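Local coordinates for endoglucanase (Clostridium thermocellum, PDB 2C4X), which probably hydrolyses cellulose as a whole enzyme, this C-terminal piece pairing a PKD domain with a CBM44 module that binds beta-glucan chains, xyloglucan among them, at residues A[160-165]-A[217-222]; A[186-191]-A[226-231]. The protein carries 1 engineered substitution. All coordinates share one frame; numbering follows the deposited sequence.

Interaction 1 of 2, residues A[160-165]-A[217-222]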
loop_
_atom_site.group_PDB
_atom_site.type_symbol
_atom_site.label_atom_id
_atom_site.label_comp_id
_atom_site.label_asym_id
_atom_site.label_seq_id
_atom_site.Cartn_x
_atom_site.Cartn_y
_atom_site.Cartn_z
ATOM N N VAL A 160 14.763 2.115 8.568
ATOM C CA VAL A 160 14.434 0.770 8.076
ATOM C C VAL A 160 15.669 -0.128 8.030
ATOM O O VAL A 160 16.791 0.358 7.881
ATOM C CB VAL A 160 13.746 0.804 6.677
ATOM C CG1 VAL A 160 12.421 1.533 6.755
ATOM C CG2 VAL A 160 14.632 1.462 5.633
ATOM N N VAL A 161 15.467 -1.435 8.180
ATOM C CA VAL A 161 16.562 -2.376 7.984
ATOM C C VAL A 161 16.811 -2.543 6.479
ATOM O O VAL A 161 15.870 -2.450 5.687
ATOM C CB VAL A 161 16.332 -3.757 8.692
ATOM C CG1 VAL A 161 16.105 -3.566 10.195
ATOM C CG2 VAL A 161 15.187 -4.537 8.056
ATOM N N PRO A 162 18.080 -2.755 6.079
ATOM C CA PRO A 162 18.394 -3.035 4.675
ATOM C C PRO A 162 17.545 -4.170 4.091
ATOM O O PRO A 162 17.321 -5.189 4.752
ATOM C CB PRO A 162 19.868 -3.435 4.727
ATOM C CG PRO A 162 20.402 -2.702 5.906
ATOM C CD PRO A 162 19.297 -2.723 6.915
ATOM N N GLY A 163 17.072 -3.981 2.862
ATOM C CA GLY A 163 16.213 -4.961 2.195
ATOM C C GLY A 163 14.736 -4.595 2.214
ATOM O O GLY A 163 13.934 -5.224 1.525
ATOM N N THR A 164 14.381 -3.575 2.996
ATOM C CA THR A 164 12.978 -3.184 3.213
ATOM C C THR A 164 12.390 -2.407 2.036
ATOM O O THR A 164 13.012 -1.476 1.521
ATOM C CB THR A 164 12.839 -2.310 4.488
ATOM O OG1 THR A 164 13.403 -2.998 5.610
ATOM C CG2 THR A 164 11.369 -1.947 4.786
ATOM N N THR A 165 11.186 -2.786 1.619
ATOM C CA THR A 165 10.459 -2.014 0.626
ATOM C C THR A 165 9.473 -1.088 1.335
ATOM O O THR A 165 8.601 -1.542 2.075
ATOM C CB THR A 165 9.736 -2.917 -0.391
ATOM O OG1 THR A 165 10.697 -3.739 -1.063
ATOM C CG2 THR A 165 8.975 -2.090 -1.425
ATOM N N LEU A 217 9.824 1.991 -2.797
ATOM C CA LEU A 217 11.267 2.194 -2.775
ATOM C C LEU A 217 11.909 1.126 -1.894
ATOM O O LEU A 217 11.472 0.912 -0.764
ATOM C CB LEU A 217 11.576 3.593 -2.237
ATOM C CG LEU A 217 13.037 3.936 -1.935
ATOM C CD1 LEU A 217 13.868 3.946 -3.198
ATOM C CD2 LEU A 217 13.116 5.255 -1.231
ATOM N N THR A 218 12.934 0.454 -2.412
ATOM C CA THR A 218 13.664 -0.540 -1.626
ATOM C C THR A 218 15.034 -0.030 -1.185
ATOM O O THR A 218 15.828 0.447 -2.012
ATOM C CB THR A 218 13.820 -1.875 -2.393
ATOM O OG1 THR A 218 12.532 -2.326 -2.809
ATOM C CG2 THR A 218 14.456 -2.953 -1.516
ATOM N N LEU A 219 15.297 -0.113 0.119
ATOM C CA LEU A 219 16.653 0.056 0.633
ATOM C C LEU A 219 17.408 -1.249 0.352
ATOM O O LEU A 219 17.006 -2.298 0.842
ATOM C CB LEU A 219 16.641 0.367 2.138
ATOM C CG LEU A 219 18.018 0.556 2.801
ATOM C CD1 LEU A 219 18.697 1.829 2.278
ATOM C CD2 LEU A 219 17.916 0.595 4.321
ATOM N N PRO A 220 18.486 -1.194 -0.462
ATOM C CA PRO A 220 19.200 -2.423 -0.833
ATOM C C PRO A 220 19.753 -3.202 0.364
ATOM O O PRO A 220 20.130 -2.613 1.383
ATOM C CB PRO A 220 20.342 -1.913 -1.721
ATOM C CG PRO A 220 19.854 -0.603 -2.242
ATOM C CD PRO A 220 19.077 -0.005 -1.105
ATOM N N GLU A 221 19.807 -4.520 0.217
ATOM C CA GLU A 221 20.257 -5.420 1.280
ATOM C C GLU A 221 21.709 -5.236 1.752
ATOM O O GLU A 221 22.041 -5.599 2.885
ATOM C CB GLU A 221 20.037 -6.870 0.849
ATOM C CG GLU A 221 19.349 -7.688 1.912
ATOM C CD GLU A 221 18.261 -8.577 1.343
ATOM O OE1 GLU A 221 18.605 -9.626 0.746
ATOM O OE2 GLU A 221 17.064 -8.231 1.504
ATOM N N ASP A 222 22.564 -4.689 0.892
ATOM C CA ASP A 222 23.994 -4.559 1.206
ATOM C C ASP A 222 24.396 -3.277 1.955
ATOM O O ASP A 222 25.574 -3.068 2.238
ATOM C CB ASP A 222 24.860 -4.758 -0.054
ATOM C CG ASP A 222 24.615 -3.694 -1.123
ATOM O OD1 ASP A 222 23.716 -2.839 -0.957
ATOM O OD2 ASP A 222 25.337 -3.712 -2.143
#
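The carbonyl oxygen of T164 is approached by two groups of 217-222: L219 N makes a hydrogen bond of 3.0 Å to T164 O, and the CA-H of T218 adds a weaker contact to the same atom. This is the end of a beta sheet of the CBM44 sandwich, where the type II beta turn V161-T164 leads into strand 165-172, beside the end of its antiparallel neighbour 211-218. P162 and G163 occupy the two corners of that turn, and the positive phi of G163 (101°) suits the third position. From there G163 N reaches across to L219 O, 2.6 Å away, with an N-H...O angle of 141° and the donor tilted out of the carbonyl plane, so L219 both gives and takes a backbone bond. Within the turn, V161 O accepts from both the amide and the hydroxyl of T164.

Behind these bonds, on the buried side, L219 has CG anti to the backbone N (chi1 180°); its CD2 lies 3.6 Å from V160 CG2 and also packs on P162 CA, while I185 and M166 touch both V160 and L219. The exposed side is polar. E221 bends at chi2, bringing OE2 within 3.4 Å of G163 CA. T165 and T218 form a non-hydrogen-bonded pair in the backbone, yet their side chains bridge it: T165 OG1 and T218 OG1 share a hydrogen bond of 2.9 Å.

Interaction 2 of 2, residues A[186-191]-A[226-231]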
loop_
_atom_site.group_PDB
_atom_site.type_symbol
_atom_site.label_atom_id
_atom_site.label_comp_id
_atom_site.label_asym_id
_atom_site.label_seq_id
_atom_site.Cartn_x
_atom_site.Cartn_y
_atom_site.Cartn_z
HETATM N N MSE A 186 18.462 7.810 2.070
HETATM C CA MSE A 186 19.850 8.175 1.962
HETATM C C MSE A 186 20.611 7.784 3.232
HETATM O O MSE A 186 20.708 8.585 4.166
HETATM C CB MSE A 186 19.955 9.683 1.684
HETATM C CG MSE A 186 21.367 10.193 1.495
HETATM SE SE MSE A 186 21.443 12.052 0.853
HETATM C CE MSE A 186 20.267 12.840 2.164
ATOM N N PRO A 187 21.112 6.531 3.292
ATOM C CA PRO A 187 22.063 6.163 4.344
ATOM C C PRO A 187 23.379 6.916 4.177
ATOM O O PRO A 187 23.800 7.210 3.049
ATOM C CB PRO A 187 22.287 4.662 4.129
ATOM C CG PRO A 187 21.193 4.220 3.218
ATOM C CD PRO A 187 20.811 5.394 2.403
ATOM N N HIS A 188 24.010 7.242 5.297
ATOM C CA HIS A 188 25.272 7.964 5.297
ATOM C C HIS A 188 26.012 7.591 6.572
ATOM O O HIS A 188 25.378 7.194 7.560
ATOM C CB HIS A 188 25.030 9.487 5.237
ATOM C CG HIS A 188 24.152 10.008 6.343
ATOM N ND1 HIS A 188 24.660 10.506 7.523
ATOM C CD2 HIS A 188 22.804 10.089 6.453
ATOM C CE1 HIS A 188 23.664 10.867 8.314
ATOM N NE2 HIS A 188 22.527 10.619 7.691
ATOM N N THR A 189 27.342 7.688 6.547
ATOM C CA THR A 189 28.128 7.607 7.761
ATOM C C THR A 189 27.756 8.807 8.656
ATOM O O THR A 189 27.363 9.868 8.148
ATOM C CB THR A 189 29.653 7.635 7.468
ATOM O OG1 THR A 189 29.959 8.782 6.661
ATOM C CG2 THR A 189 30.109 6.361 6.750
ATOM N N PRO A 190 27.867 8.646 9.990
ATOM C CA PRO A 190 27.560 9.752 10.908
ATOM C C PRO A 190 28.192 11.095 10.533
ATOM O O PRO A 190 27.549 12.119 10.705
ATOM C CB PRO A 190 28.105 9.254 12.247
ATOM C CG PRO A 190 27.952 7.768 12.160
ATOM C CD PRO A 190 28.244 7.421 10.723
ATOM N N ASP A 191 29.421 11.084 10.012
ATOM C CA ASP A 191 30.093 12.323 9.628
ATOM C C ASP A 191 29.869 12.782 8.168
ATOM O O ASP A 191 30.488 13.753 7.721
ATOM C CB ASP A 191 31.590 12.269 9.990
ATOM C CG ASP A 191 32.409 11.395 9.042
ATOM O OD1 ASP A 191 31.835 10.661 8.202
ATOM O OD2 ASP A 191 33.652 11.446 9.145
ATOM N N THR A 226 23.980 -0.047 10.419
ATOM C CA THR A 226 24.297 0.886 11.502
ATOM C C THR A 226 24.336 2.359 11.058
ATOM O O THR A 226 24.358 3.260 11.901
ATOM C CB THR A 226 25.620 0.508 12.208
ATOM O OG1 THR A 226 26.703 0.556 11.271
ATOM C CG2 THR A 226 25.532 -0.906 12.789
ATOM N N TRP A 227 24.330 2.596 9.743
ATOM C CA TRP A 227 24.426 3.954 9.200
ATOM C C TRP A 227 23.130 4.700 9.435
ATOM O O TRP A 227 22.055 4.161 9.139
ATOM C CB TRP A 227 24.717 3.916 7.696
ATOM C CG TRP A 227 26.143 3.591 7.332
ATOM C CD1 TRP A 227 27.089 3.001 8.127
ATOM C CD2 TRP A 227 26.768 3.817 6.064
ATOM N NE1 TRP A 227 28.269 2.861 7.433
ATOM C CE2 TRP A 227 28.098 3.350 6.163
ATOM C CE3 TRP A 227 26.336 4.384 4.852
ATOM C CZ2 TRP A 227 29.003 3.427 5.092
ATOM C CZ3 TRP A 227 27.235 4.468 3.795
ATOM C CH2 TRP A 227 28.554 3.994 3.923
ATOM N N PRO A 228 23.216 5.937 9.971
ATOM C CA PRO A 228 22.015 6.762 10.055
ATOM C C PRO A 228 21.431 6.985 8.656
ATOM O O PRO A 228 22.163 6.910 7.657
ATOM C CB PRO A 228 22.514 8.070 10.683
ATOM C CG PRO A 228 23.990 8.065 10.504
ATOM C CD PRO A 228 24.398 6.626 10.525
ATOM N N GLN A 229 20.120 7.216 8.590
ATOM C CA GLN A 229 19.408 7.314 7.316
ATOM C C GLN A 229 18.549 8.563 7.249
ATOM O O GLN A 229 17.891 8.931 8.235
ATOM C CB GLN A 229 18.502 6.095 7.124
ATOM C CG GLN A 229 19.204 4.757 7.208
ATOM C CD GLN A 229 18.237 3.589 7.359
ATOM O OE1 GLN A 229 17.058 3.773 7.672
ATOM N NE2 GLN A 229 18.739 2.380 7.155
ATOM N N GLN A 230 18.556 9.225 6.096
ATOM C CA GLN A 230 17.559 10.246 5.809
ATOM C C GLN A 230 16.565 9.679 4.806
ATOM O O GLN A 230 16.962 9.215 3.736
ATOM C CB GLN A 230 18.208 11.516 5.263
ATOM C CG GLN A 230 17.222 12.652 5.024
ATOM C CD GLN A 230 17.898 13.889 4.486
ATOM O OE1 GLN A 230 17.564 14.362 3.398
ATOM N NE2 GLN A 230 18.863 14.420 5.240
HETATM N N MSE A 231 15.282 9.693 5.163
HETATM C CA MSE A 231 14.218 9.299 4.245
HETATM C C MSE A 231 13.386 10.531 3.889
HETATM O O MSE A 231 13.141 11.387 4.735
HETATM C CB MSE A 231 13.343 8.227 4.895
HETATM C CG MSE A 231 12.211 7.670 4.035
HETATM SE SE MSE A 231 11.089 6.368 5.051
HETATM C CE MSE A 231 10.070 7.611 6.095
#
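H188 and P228 touch where strands 178-187 and 229-238 join their loops, in a five-stranded antiparallel sheet of the CBM44 sandwich, and the backbone sets the frame. H188 N bonds to P228 O at 3.0 Å, approaching almost in line with the carbonyl. Two residues further into the sheet, M186 and Q230 form an antiparallel hydrogen-bonded pair; Q230 N points nearly straight at M186 O (N-H...O angle 177°), although it sits above the carbonyl plane. Between the two, P187 and Q229 are the non-hydrogen-bonded pair, where proline's missing N-H costs no bond between these strands.

The flat groups pack around this backbone. P228 O also lies over one face of the H188 imidazole, 3.4 Å above its plane and displaced toward the rim, while H188 CE1 rests 3.6 Å from P228 CG. The ring is steadied from within its own segment by a bond of 2.8 Å from H188 ND1 to T189 O, and W192 stacks on it. The T189 methyl comes over one face of W227 in a CH-pi contact, CG2 standing 3.9 Å from the centroid of the six-membered ring. At chi1 53° OG1 lies between the backbone N and carbonyl carbon, which leaves CG2 beside the N and over the indole; OG1 is hydrogen-bonded to S193 OG and E194 N.

Apolar and mixed packing completes the contact. P187 CB approaches W227 CE3 at 4.1 Å, P190 meets P228 at their CD atoms, and the CE of selenomethionine M186 touches Q230 OE1 at 3.3 Å. That amide is held elsewhere, by Y184 OH at OE1 and D155 at NE2. The chemistry thus implies a division of labour: main-chain bonds fix the register, while prolines, rings and methyl groups fill in around them.

How the interactions relate
Interaction 1 and interaction 2 lie at neighbouring ends of the two five-stranded sheets of the sandwich, their centres about 13 Å apart. The first joins the outermost strand 211-218 to 165-172; the second joins 178-187 to the central 229-238. Each is partly buried, with interaction 1 the more exposed. Their chemistry follows suit: interaction 1 sets a small aliphatic patch behind a polar rim of hydroxyls and a carboxylate, whereas interaction 2 packs rings and prolines round its backbone bonds. They also touch directly. Q229 NE2 probably donates to V160 O, and L219, just past the end of strand 211-218, reaches Q229 and P187 of the other sheet. Along the sequence the segments alternate.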